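Local coordinates for protein molybdopterin molybdotransferase (Pyrococcus horikoshii, PDB 1UZ5) that probably catalyses the insertion of molybdate into adenylyl-molybdopterin, giving Mo-molybdopterin and AMP, in the biosynthesis of the molybdenum cofactor, at residues A[235-238]-A[239-243]; A[5-8]-A[9-13]; A[208-211]-A[212-215]; A[27-30]-A[31-34]; A[100-103]-A[104-107]. One frame throughout, in Å; residues are numbered along the deposited sequence.

How the contacts relate
From the N terminus, contact 2 comes first, where the entering chain turns into helix 9-18. Contact 4 follows, closing the turn that ends strand 25-29, and contact 5 closes a beta turn after strand 97-101. Contact 3 and then contact 1 are single-helix contacts on helices 208-219 and 233-246. All five are local and lie in series, so none nests in or crosses another. Contacts 1 and 3 share the probable molybdopterin-binding domain, their centres about 18 Å apart, and both helices pack on strands 182-188 and 249-253. Contact 5 lies on the opposite side of the chain's centre, its own centre about 68 Å from that of contact 1, as befits an elongated molecule.

Contact 1: A[235-238]-A[239-243]; sequences SLKA and LIEKA
Leu-236 and Ile-240 make an i to i+4 contact within one helix, 233-246, on the side that faces the beta-sheet of the probable molybdopterin-binding domain. The two branched side chains cross obliquely, and CD1 of Ile-240 comes 3.8 Å from CG of Leu-236. Leu-236 turns CG away from its own N (chi1 -171°), which brings its methyl CD1 to 4.0 Å from CD1 of Ile-240. Beneath the side chains the backbone repeats its i to i+4 bonds; the straightest joins Ile-240 N to Leu-236 O at 2.9 Å, with an angle of 162° at the hydrogen. The helix is the connection of a beta-alpha-beta crossover, linking parallel strands 222-229 and 249-253 with strand 182-188 between them. Leu-236 therefore reaches Thr-188 and Ala-229, while Ile-240 reaches Ile-252 and also Val-267 and Leu-271 of helix 263-271; aliphatic residues suit this buried side. Were Ile-240 an alanine, a gap would probably open beside Leu-236, and Val-267 and Leu-271 would lose the methyls they rest on. On a more solvent-facing side, Lys-237 and Glu-241 lie alongside each other and point the same way. Glu-241 OE2 sits 3.3 Å from Lys-237 CG, over the aliphatic part of the lysine. The chain bends at chi3 (70°), yet Lys-237 NZ stays 4.4 Å from Glu-241 OE2, a loose attraction of opposite charges rather than a salt bridge.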
loop_
_atom_site.group_PDB
_atom_site.type_symbol
_atom_site.label_atom_id
_atom_site.label_comp_id
_atom_site.label_asym_id
_atom_site.label_seq_id
_atom_site.Cartn_x
_atom_site.Cartn_y
_atom_site.Cartn_z
ATOM N N SER A 235 4.066 -36.089 -11.977
ATOM C CA SER A 235 4.857 -34.907 -11.656
ATOM C C SER A 235 3.999 -33.746 -11.158
ATOM O O SER A 235 4.274 -33.164 -10.111
ATOM C CB SER A 235 5.654 -34.458 -12.883
ATOM O OG SER A 235 6.458 -33.328 -12.587
ATOM N N LEU A 236 2.958 -33.417 -11.911
ATOM C CA LEU A 236 2.082 -32.315 -11.550
ATOM C C LEU A 236 1.289 -32.551 -10.258
ATOM O O LEU A 236 1.201 -31.660 -9.412
ATOM C CB LEU A 236 1.129 -32.016 -12.708
ATOM C CG LEU A 236 0.290 -30.749 -12.574
ATOM C CD1 LEU A 236 1.197 -29.554 -12.333
ATOM C CD2 LEU A 236 -0.527 -30.550 -13.833
ATOM N N LYS A 237 0.724 -33.745 -10.098
ATOM C CA LYS A 237 -0.057 -34.046 -8.900
ATOM C C LYS A 237 0.783 -33.948 -7.630
ATOM O O LYS A 237 0.338 -33.397 -6.624
ATOM C CB LYS A 237 -0.674 -35.446 -8.981
ATOM C CG LYS A 237 -1.705 -35.710 -7.884
ATOM C CD LYS A 237 -2.236 -37.137 -7.901
ATOM C CE LYS A 237 -1.176 -38.132 -7.449
ATOM N NZ LYS A 237 -1.721 -39.516 -7.323
ATOM N N ALA A 238 1.997 -34.483 -7.683
ATOM C CA ALA A 238 2.898 -34.460 -6.538
ATOM C C ALA A 238 3.265 -33.039 -6.117
ATOM O O ALA A 238 3.316 -32.729 -4.924
ATOM C CB ALA A 238 4.160 -35.240 -6.858
ATOM N N LEU A 239 3.523 -32.182 -7.100
ATOM C CA LEU A 239 3.904 -30.804 -6.815
ATOM C C LEU A 239 2.719 -29.980 -6.324
ATOM O O LEU A 239 2.864 -29.162 -5.418
ATOM C CB LEU A 239 4.528 -30.163 -8.060
ATOM C CG LEU A 239 5.424 -28.945 -7.823
ATOM C CD1 LEU A 239 6.446 -29.258 -6.736
ATOM C CD2 LEU A 239 6.127 -28.565 -9.124
ATOM N N ILE A 240 1.548 -30.190 -6.918
ATOM C CA ILE A 240 0.360 -29.464 -6.496
ATOM C C ILE A 240 0.032 -29.829 -5.049
ATOM O O ILE A 240 -0.392 -28.978 -4.265
ATOM C CB ILE A 240 -0.854 -29.790 -7.387
ATOM C CG1 ILE A 240 -0.659 -29.164 -8.771
ATOM C CG2 ILE A 240 -2.129 -29.264 -6.748
ATOM C CD1 ILE A 240 -1.821 -29.388 -9.721
ATOM N N GLU A 241 0.232 -31.095 -4.696
ATOM C CA GLU A 241 -0.031 -31.542 -3.334
ATOM C C GLU A 241 0.870 -30.818 -2.340
ATOM O O GLU A 241 0.423 -30.431 -1.263
ATOM C CB GLU A 241 0.172 -33.053 -3.219
ATOM C CG GLU A 241 -1.036 -33.867 -3.654
ATOM C CD GLU A 241 -0.753 -35.353 -3.666
ATOM O OE1 GLU A 241 -0.200 -35.861 -2.666
ATOM O OE2 GLU A 241 -1.086 -36.014 -4.672
ATOM N N LYS A 242 2.137 -30.636 -2.703
ATOM C CA LYS A 242 3.080 -29.938 -1.834
ATOM C C LYS A 242 2.720 -28.458 -1.763
ATOM O O LYS A 242 2.777 -27.842 -0.702
ATOM C CB LYS A 242 4.508 -30.100 -2.354
ATOM C CG LYS A 242 5.001 -31.538 -2.360
ATOM C CD LYS A 242 6.462 -31.634 -2.780
ATOM C CE LYS A 242 6.939 -33.080 -2.763
ATOM N NZ LYS A 242 8.385 -33.198 -3.095
ATOM N N ALA A 243 2.340 -27.895 -2.904
ATOM C CA ALA A 243 1.962 -26.492 -2.982
ATOM C C ALA A 243 0.771 -26.209 -2.071
ATOM O O ALA A 243 0.764 -25.228 -1.330
ATOM C CB ALA A 243 1.617 -26.128 -4.425
#

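Contact 2: A[5-8]-A[9-13]; sequences KVVP and LEKAL
Val-7 overlaps the base of the Lys-11 side chain, laying its CG2 methyl across the first two methylenes at about a right angle. CG2 of Val-7 lies 3.3 Å from CG of Lys-11 and equally close to its CB, tighter than usual for carbon atoms. The branch reaches there because it stands anti to the backbone N of Val-7, which leaves CG1 in the crowded position between N and the carbonyl carbon. Lys-11 bends at chi2 (59°), and its chain leads on from the valine, so that the ammonium end takes no part in the overlap. A long side chain suits the place: its aliphatic root packs while its charge stays well out. Pro-8, between them, holds the N-cap position of helix 9-18. Its ring restricts the backbone just before the first turn, and its carbonyl opens the helical pattern: Ala-12 N donates to Pro-8 O at 3.2 Å, in the carbonyl plane, with a nearly straight angle of 165°. Lys-11 N gives Pro-8 O a second, weak bond of 3.1 Å. The incoming chain is held beside residues 278-280, where Val-7 pairs by its backbone with Gly-278 and Ala-280, and small Ala-12 touches Ile-279. Across this junction the link is thus one backbone acceptor shared by two N-H groups, plus an apolar overlap, and the charge of Lys-11 probably contributes little to either.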
loop_
_atom_site.group_PDB
_atom_site.type_symbol
_atom_site.label_atom_id
_atom_site.label_comp_id
_atom_site.label_asym_id
_atom_site.label_seq_id
_atom_site.Cartn_x
_atom_site.Cartn_y
_atom_site.Cartn_z
ATOM N N LYS A 5 -16.209 -26.117 -21.141
ATOM C CA LYS A 5 -17.387 -25.340 -20.655
ATOM C C LYS A 5 -16.940 -23.927 -20.278
ATOM O O LYS A 5 -16.694 -23.635 -19.107
ATOM C CB LYS A 5 -18.006 -26.037 -19.437
ATOM C CG LYS A 5 -19.476 -25.705 -19.167
ATOM C CD LYS A 5 -19.705 -24.231 -18.861
ATOM C CE LYS A 5 -20.415 -23.518 -20.009
ATOM N NZ LYS A 5 -19.645 -23.538 -21.285
ATOM N N VAL A 6 -16.839 -23.058 -21.279
ATOM C CA VAL A 6 -16.418 -21.676 -21.071
ATOM C C VAL A 6 -17.500 -20.823 -20.416
ATOM O O VAL A 6 -18.680 -20.935 -20.746
ATOM C CB VAL A 6 -16.012 -21.023 -22.404
ATOM C CG1 VAL A 6 -15.877 -19.523 -22.232
ATOM C CG2 VAL A 6 -14.701 -21.618 -22.890
ATOM N N VAL A 7 -17.081 -19.963 -19.492
ATOM C CA VAL A 7 -17.994 -19.082 -18.771
ATOM C C VAL A 7 -17.520 -17.628 -18.880
ATOM O O VAL A 7 -16.330 -17.369 -19.054
ATOM C CB VAL A 7 -18.065 -19.485 -17.278
ATOM C CG1 VAL A 7 -16.818 -19.016 -16.547
ATOM C CG2 VAL A 7 -19.313 -18.922 -16.643
ATOM N N PRO A 8 -18.449 -16.659 -18.798
ATOM C CA PRO A 8 -18.061 -15.247 -18.892
ATOM C C PRO A 8 -17.094 -14.835 -17.782
ATOM O O PRO A 8 -17.039 -15.465 -16.727
ATOM C CB PRO A 8 -19.396 -14.518 -18.784
ATOM C CG PRO A 8 -20.344 -15.472 -19.430
ATOM C CD PRO A 8 -19.916 -16.796 -18.840
ATOM N N LEU A 9 -16.333 -13.775 -18.032
ATOM C CA LEU A 9 -15.377 -13.278 -17.054
ATOM C C LEU A 9 -16.091 -12.937 -15.753
ATOM O O LEU A 9 -15.653 -13.325 -14.669
ATOM C CB LEU A 9 -14.667 -12.032 -17.595
ATOM C CG LEU A 9 -13.681 -11.323 -16.657
ATOM C CD1 LEU A 9 -12.605 -12.294 -16.198
ATOM C CD2 LEU A 9 -13.058 -10.138 -17.377
ATOM N N GLU A 10 -17.202 -12.217 -15.869
ATOM C CA GLU A 10 -17.972 -11.816 -14.700
ATOM C C GLU A 10 -18.241 -12.991 -13.770
ATOM O O GLU A 10 -18.177 -12.850 -12.548
ATOM C CB GLU A 10 -19.295 -11.183 -15.129
ATOM C CG GLU A 10 -20.175 -10.762 -13.966
ATOM C CD GLU A 10 -19.443 -9.875 -12.978
ATOM O OE1 GLU A 10 -18.892 -8.838 -13.406
ATOM O OE2 GLU A 10 -19.420 -10.214 -11.774
ATOM N N LYS A 11 -18.539 -14.153 -14.343
ATOM C CA LYS A 11 -18.804 -15.325 -13.522
ATOM C C LYS A 11 -17.530 -15.751 -12.815
ATOM O O LYS A 11 -17.538 -16.030 -11.615
ATOM C CB LYS A 11 -19.328 -16.483 -14.372
ATOM C CG LYS A 11 -19.540 -17.768 -13.579
ATOM C CD LYS A 11 -20.541 -17.565 -12.446
ATOM C CE LYS A 11 -20.649 -18.802 -11.568
ATOM N NZ LYS A 11 -21.086 -19.997 -12.338
ATOM N N ALA A 12 -16.434 -15.806 -13.566
ATOM C CA ALA A 12 -15.145 -16.193 -13.001
ATOM C C ALA A 12 -14.770 -15.219 -11.887
ATOM O O ALA A 12 -14.185 -15.613 -10.879
ATOM C CB ALA A 12 -14.077 -16.194 -14.083
ATOM N N LEU A 13 -15.117 -13.946 -12.072
ATOM C CA LEU A 13 -14.822 -12.929 -11.067
ATOM C C LEU A 13 -15.668 -13.163 -9.822
ATOM O O LEU A 13 -15.177 -13.053 -8.697
ATOM C CB LEU A 13 -15.087 -11.529 -11.623
ATOM C CG LEU A 13 -14.126 -11.053 -12.713
ATOM C CD1 LEU A 13 -14.546 -9.682 -13.221
ATOM C CD2 LEU A 13 -12.715 -11.002 -12.148
#

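Contact 3: A[208-211]-A[212-215]; sequences NGRA and LCDA. With SO4 (sulfate ion), chain D.
Arg-210 reaches one turn along helix 208-219 to hold Asp-214 side-on while also gripping a sulfate ion, so its guanidinium lies between two anions. Arg-210 NE bonds Asp-214 OD2 at 3.0 Å and Arg-210 NH2 bonds Asp-214 OD1 at 2.9 Å, a bidentate salt bridge. Both oxygens are met from above the carboxylate plane, which is turned 42° from the guanidinium. Bends at chi2 and at chi3 (-91°) bring the arginine round toward Asp-214, and Asn-217 adds a weak bond to Asp-214 OD1. The sulfate, probably from the crystallisation liquor, is met along straight bonds: Arg-210 NH1 to sulfate O3 at 3.0 Å and Arg-210 NH2 to sulfate O1 at 2.9 Å. Phe-225 N also binds it. On the inner side, Leu-212 CG passes 3.2 Å from Asn-208 O, and its side chain packs on Cys-307 and Phe-311 of helix 304-322, as suits a buried apolar residue. Replacing Asp-214 with alanine would probably cost NE its carboxylate partner and leave NH2 the sulfate alone of these two anions, freeing the guanidinium to turn. The carboxylate probably also offsets part of the arginine's charge and fixes the rotation in which NH1 and NH2 face the sulfate.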
loop_
_atom_site.group_PDB
_atom_site.type_symbol
_atom_site.label_atom_id
_atom_site.label_comp_id
_atom_site.label_asym_id
_atom_site.label_seq_id
_atom_site.Cartn_x
_atom_site.Cartn_y
_atom_site.Cartn_z
ATOM N N ASN A 208 7.895 -17.249 -15.788
ATOM C CA ASN A 208 6.676 -16.952 -15.039
ATOM C C ASN A 208 6.743 -17.237 -13.540
ATOM O O ASN A 208 6.119 -16.537 -12.749
ATOM C CB ASN A 208 5.485 -17.705 -15.630
ATOM C CG ASN A 208 5.144 -17.249 -17.034
ATOM O OD1 ASN A 208 5.208 -16.062 -17.345
ATOM N ND2 ASN A 208 4.767 -18.189 -17.885
ATOM N N GLY A 209 7.486 -18.269 -13.160
ATOM C CA GLY A 209 7.605 -18.617 -11.755
ATOM C C GLY A 209 8.179 -17.459 -10.958
ATOM O O GLY A 209 7.598 -17.028 -9.964
ATOM N N ARG A 210 9.325 -16.959 -11.412
ATOM C CA ARG A 210 10.018 -15.843 -10.775
ATOM C C ARG A 210 9.161 -14.592 -10.865
ATOM O O ARG A 210 9.053 -13.828 -9.901
ATOM C CB ARG A 210 11.356 -15.597 -11.477
ATOM C CG ARG A 210 12.255 -14.541 -10.839
ATOM C CD ARG A 210 12.838 -15.036 -9.522
ATOM N NE ARG A 210 12.002 -14.692 -8.376
ATOM C CZ ARG A 210 11.785 -15.502 -7.343
ATOM N NH1 ARG A 210 12.331 -16.715 -7.317
ATOM N NH2 ARG A 210 11.047 -15.087 -6.322
ATOM N N ALA A 211 8.552 -14.377 -12.027
ATOM C CA ALA A 211 7.708 -13.206 -12.215
ATOM C C ALA A 211 6.529 -13.200 -11.237
ATOM O O ALA A 211 6.250 -12.182 -10.600
ATOM C CB ALA A 211 7.195 -13.152 -13.649
ATOM N N LEU A 212 5.840 -14.335 -11.127
ATOM C CA LEU A 212 4.694 -14.456 -10.235
ATOM C C LEU A 212 5.098 -14.276 -8.774
ATOM O O LEU A 212 4.502 -13.487 -8.053
ATOM C CB LEU A 212 4.008 -15.820 -10.420
ATOM C CG LEU A 212 3.180 -15.988 -11.703
ATOM C CD1 LEU A 212 2.786 -17.445 -11.888
ATOM C CD2 LEU A 212 1.940 -15.103 -11.631
ATOM N N CYS A 213 6.113 -15.008 -8.343
ATOM C CA CYS A 213 6.567 -14.911 -6.968
ATOM C C CYS A 213 6.926 -13.495 -6.564
ATOM O O CYS A 213 6.543 -13.047 -5.486
ATOM C CB CYS A 213 7.770 -15.815 -6.742
ATOM S SG CYS A 213 7.329 -17.544 -6.727
ATOM N N ASP A 214 7.654 -12.789 -7.424
ATOM C CA ASP A 214 8.054 -11.438 -7.086
ATOM C C ASP A 214 6.948 -10.409 -7.206
ATOM O O ASP A 214 6.946 -9.429 -6.465
ATOM C CB ASP A 214 9.288 -11.023 -7.890
ATOM C CG ASP A 214 10.550 -11.709 -7.394
ATOM O OD1 ASP A 214 10.530 -12.239 -6.260
ATOM O OD2 ASP A 214 11.565 -11.711 -8.118
ATOM N N ALA A 215 6.003 -10.618 -8.118
ATOM C CA ALA A 215 4.898 -9.674 -8.236
ATOM C C ALA A 215 4.079 -9.823 -6.949
ATOM O O ALA A 215 3.616 -8.844 -6.363
ATOM C CB ALA A 215 4.040 -10.000 -9.453
HETATM S S SO4 D . 11.477 -18.221 -3.878
HETATM O O1 SO4 D . 10.467 -16.994 -4.154
HETATM O O2 SO4 D . 10.648 -19.254 -3.283
HETATM O O3 SO4 D . 12.043 -18.593 -5.002
HETATM O O4 SO4 D . 12.367 -17.702 -2.878
#

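Contact 4: A[27-30]-A[31-34]; sequences EVPI and EKGL
Glu-31 folds its carboxylate back beside Pro-29 CB, bringing OE1 3.2 Å from that carbon and 3.4 Å from Ile-30 CG2. The fold comes from a first torsion that sets CG between backbone N and carbonyl carbon (chi1 61°) and from a bend at chi2. At the CD end of the same ring, on the same side, Lys-32 brings its CB and CG to 4.1 Å from Pro-29 CD, while its amine leads away. A short 3-10 turn positions these side chains through two i to i+3 bonds: Lys-32 N to Pro-29 O at 3.0 Å and Gly-33 N to Ile-30 O at 3.2 Å. Both donors stand above the carbonyl plane, by 72° in the second. Ile-30 O also accepts a hydrogen bond from a water at 2.8 Å, and the same water accepts one from Leu-34 N, bridging the turn to the chain beyond. Glycine is easily placed at 33, where a side chain would head into the turn toward Ile-30 O and Val-28 CG2. Farther out, Val-28 bonds with Val-175 and Ile-30 with Asn-173 through the backbone, and Val-28 packs on Val-177, setting the turn at the end of the two-stranded antiparallel sheet of 25-29 and 174-178.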
loop_
_atom_site.group_PDB
_atom_site.type_symbol
_atom_site.label_atom_id
_atom_site.label_comp_id
_atom_site.label_asym_id
_atom_site.label_seq_id
_atom_site.Cartn_x
_atom_site.Cartn_y
_atom_site.Cartn_z
ATOM N N GLU A 27 1.708 -8.700 15.273
ATOM C CA GLU A 27 2.230 -7.418 15.706
ATOM C C GLU A 27 3.724 -7.395 15.486
ATOM O O GLU A 27 4.430 -8.336 15.837
ATOM C CB GLU A 27 1.926 -7.162 17.184
ATOM C CG GLU A 27 0.452 -6.976 17.495
ATOM C CD GLU A 27 0.225 -6.302 18.832
ATOM O OE1 GLU A 27 0.772 -6.787 19.847
ATOM O OE2 GLU A 27 -0.499 -5.286 18.869
ATOM N N VAL A 28 4.204 -6.316 14.890
ATOM C CA VAL A 28 5.628 -6.172 14.640
ATOM C C VAL A 28 6.074 -4.849 15.242
ATOM O O VAL A 28 5.278 -3.918 15.342
ATOM C CB VAL A 28 5.923 -6.137 13.131
ATOM C CG1 VAL A 28 5.528 -7.469 12.486
ATOM C CG2 VAL A 28 5.161 -4.983 12.489
ATOM N N PRO A 29 7.345 -4.756 15.662
ATOM C CA PRO A 29 7.858 -3.512 16.245
ATOM C C PRO A 29 7.711 -2.441 15.169
ATOM O O PRO A 29 7.651 -2.764 13.983
ATOM C CB PRO A 29 9.323 -3.834 16.523
ATOM C CG PRO A 29 9.324 -5.325 16.706
ATOM C CD PRO A 29 8.388 -5.795 15.630
ATOM N N ILE A 30 7.661 -1.175 15.568
ATOM C CA ILE A 30 7.503 -0.102 14.597
ATOM C C ILE A 30 8.657 -0.037 13.594
ATOM O O ILE A 30 8.461 0.354 12.445
ATOM C CB ILE A 30 7.343 1.275 15.304
ATOM C CG1 ILE A 30 7.031 2.355 14.271
ATOM C CG2 ILE A 30 8.607 1.629 16.071
ATOM C CD1 ILE A 30 5.786 2.066 13.439
ATOM N N GLU A 31 9.857 -0.420 14.025
ATOM C CA GLU A 31 11.019 -0.399 13.135
ATOM C C GLU A 31 10.999 -1.537 12.102
ATOM O O GLU A 31 11.897 -1.638 11.267
ATOM C CB GLU A 31 12.324 -0.465 13.940
ATOM C CG GLU A 31 12.479 -1.711 14.786
ATOM C CD GLU A 31 11.846 -1.573 16.159
ATOM O OE1 GLU A 31 10.769 -0.944 16.276
ATOM O OE2 GLU A 31 12.426 -2.111 17.125
ATOM N N LYS A 32 9.979 -2.390 12.167
ATOM C CA LYS A 32 9.832 -3.501 11.226
ATOM C C LYS A 32 8.510 -3.355 10.484
ATOM O O LYS A 32 8.064 -4.273 9.805
ATOM C CB LYS A 32 9.839 -4.850 11.957
ATOM C CG LYS A 32 11.139 -5.190 12.672
ATOM C CD LYS A 32 12.314 -5.243 11.703
ATOM C CE LYS A 32 13.620 -5.526 12.439
ATOM N NZ LYS A 32 14.798 -5.494 11.525
ATOM N N GLY A 33 7.879 -2.195 10.624
ATOM C CA GLY A 33 6.609 -1.981 9.956
ATOM C C GLY A 33 6.722 -1.527 8.512
ATOM O O GLY A 33 5.781 -1.693 7.733
ATOM N N LEU A 34 7.871 -0.962 8.145
ATOM C CA LEU A 34 8.061 -0.460 6.789
ATOM C C LEU A 34 7.712 -1.517 5.742
ATOM O O LEU A 34 8.242 -2.617 5.773
ATOM C CB LEU A 34 9.510 0.007 6.593
ATOM C CG LEU A 34 9.795 0.614 5.213
ATOM C CD1 LEU A 34 8.952 1.866 5.026
ATOM C CD2 LEU A 34 11.278 0.939 5.073
HETATM O O HOH W 1 9.849 0.472 9.963
#

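Contact 5: A[100-103]-A[104-107]; sequences YIST and GAML. With SO4 (sulfate ion), chain B.
The flat groups that meet between Ser-102 and Ala-105 are peptide units rather than rings: the carbonyl O of Ser-102 receives the N-H of Ala-105 at an N to O distance of 3.0 Å, with the donor tilted 30° from the carbonyl plane. This bond closes a type II beta turn, 102-105, by which the chain leaves strand 97-101 of a six-stranded mixed sheet in the N-terminal region of the protein. Gly-104 occupies the third position with a positive phi (86°). A beta carbon there would collide with Thr-103 O, so a residue without one fits the turn. The carbonyl of Gly-104 is taken by Arg-53 NE, and Thr-103 N is held by Asp-57 OD1, so both middle residues of the turn also bond outside it. Below the turn, Ile-101 sends its long branch toward the departing chain, CG1 being anti to the backbone N (chi1 -174°). CG1 of Ile-101 comes 3.6 Å from CB of Ala-105, and beyond it CD1 lies alongside Met-106 O at 3.5 Å before meeting CD1 of Leu-107 at 3.9 Å. A long isoleucine arm with a small alanine against its shaft suits this narrow fit. Val-83 touches Ile-101 and Ala-105, and Val-114 touches Ile-101 and Leu-107, so the turn packs on the adjacent strand 75-83 and on strand 113-116, beyond 58-61. Outward, a sulfate, probably from the crystallisation liquor and also bound by Ala-85 N, accepts a hydrogen bond from Ser-102: OG donates to sulfate O4 at 2.7 Å.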
loop_
_atom_site.group_PDB
_atom_site.type_symbol
_atom_site.label_atom_id
_atom_site.label_comp_id
_atom_site.label_asym_id
_atom_site.label_seq_id
_atom_site.Cartn_x
_atom_site.Cartn_y
_atom_site.Cartn_z
ATOM N N TYR A 100 10.631 33.211 31.759
ATOM C CA TYR A 100 11.293 33.149 30.473
ATOM C C TYR A 100 10.978 31.745 29.949
ATOM O O TYR A 100 10.903 30.789 30.723
ATOM C CB TYR A 100 12.809 33.287 30.600
ATOM C CG TYR A 100 13.475 33.082 29.264
ATOM C CD1 TYR A 100 13.372 34.046 28.265
ATOM C CD2 TYR A 100 14.105 31.876 28.955
ATOM C CE1 TYR A 100 13.865 33.816 26.988
ATOM C CE2 TYR A 100 14.605 31.634 27.675
ATOM C CZ TYR A 100 14.478 32.607 26.698
ATOM O OH TYR A 100 14.939 32.368 25.424
ATOM N N ILE A 101 10.786 31.618 28.646
ATOM C CA ILE A 101 10.491 30.313 28.076
ATOM C C ILE A 101 11.065 30.253 26.669
ATOM O O ILE A 101 11.029 31.240 25.942
ATOM C CB ILE A 101 8.962 30.054 28.035
ATOM C CG1 ILE A 101 8.679 28.622 27.580
ATOM C CG2 ILE A 101 8.278 31.049 27.091
ATOM C CD1 ILE A 101 7.245 28.190 27.823
ATOM N N SER A 102 11.621 29.105 26.293
ATOM C CA SER A 102 12.184 28.969 24.957
ATOM C C SER A 102 11.205 28.250 24.041
ATOM O O SER A 102 10.298 27.548 24.497
ATOM C CB SER A 102 13.524 28.222 25.007
ATOM O OG SER A 102 13.383 26.957 25.608
ATOM N N THR A 103 11.382 28.442 22.739
ATOM C CA THR A 103 10.510 27.820 21.757
ATOM C C THR A 103 10.390 26.323 22.009
ATOM O O THR A 103 11.383 25.660 22.298
ATOM C CB THR A 103 11.045 28.039 20.331
ATOM O OG1 THR A 103 11.201 29.441 20.093
ATOM C CG2 THR A 103 10.082 27.465 19.304
ATOM N N GLY A 104 9.167 25.806 21.911
ATOM C CA GLY A 104 8.928 24.383 22.099
ATOM C C GLY A 104 8.711 23.932 23.531
ATOM O O GLY A 104 8.179 22.845 23.771
ATOM N N ALA A 105 9.109 24.765 24.484
ATOM C CA ALA A 105 8.974 24.425 25.899
ATOM C C ALA A 105 7.530 24.513 26.408
ATOM O O ALA A 105 6.697 25.222 25.836
ATOM C CB ALA A 105 9.892 25.317 26.724
ATOM N N MET A 106 7.249 23.791 27.488
ATOM C CA MET A 106 5.917 23.752 28.083
ATOM C C MET A 106 5.609 24.974 28.955
ATOM O O MET A 106 6.414 25.359 29.796
ATOM C CB MET A 106 5.779 22.490 28.928
ATOM C CG MET A 106 4.413 22.283 29.544
ATOM S SD MET A 106 4.296 20.657 30.313
ATOM C CE MET A 106 2.872 20.884 31.437
ATOM N N LEU A 107 4.440 25.577 28.770
ATOM C CA LEU A 107 4.092 26.741 29.584
ATOM C C LEU A 107 3.873 26.362 31.033
ATOM O O LEU A 107 3.295 25.322 31.336
ATOM C CB LEU A 107 2.819 27.423 29.065
ATOM C CG LEU A 107 2.957 28.427 27.913
ATOM C CD1 LEU A 107 3.571 27.773 26.684
ATOM C CD2 LEU A 107 1.578 28.987 27.591
HETATM S S SO4 B . 16.576 25.170 25.094
HETATM O O1 SO4 B . 16.723 26.765 24.815
HETATM O O2 SO4 B . 16.596 24.560 23.779
HETATM O O3 SO4 B . 17.547 24.759 25.863
HETATM O O4 SO4 B . 15.254 25.052 25.644
#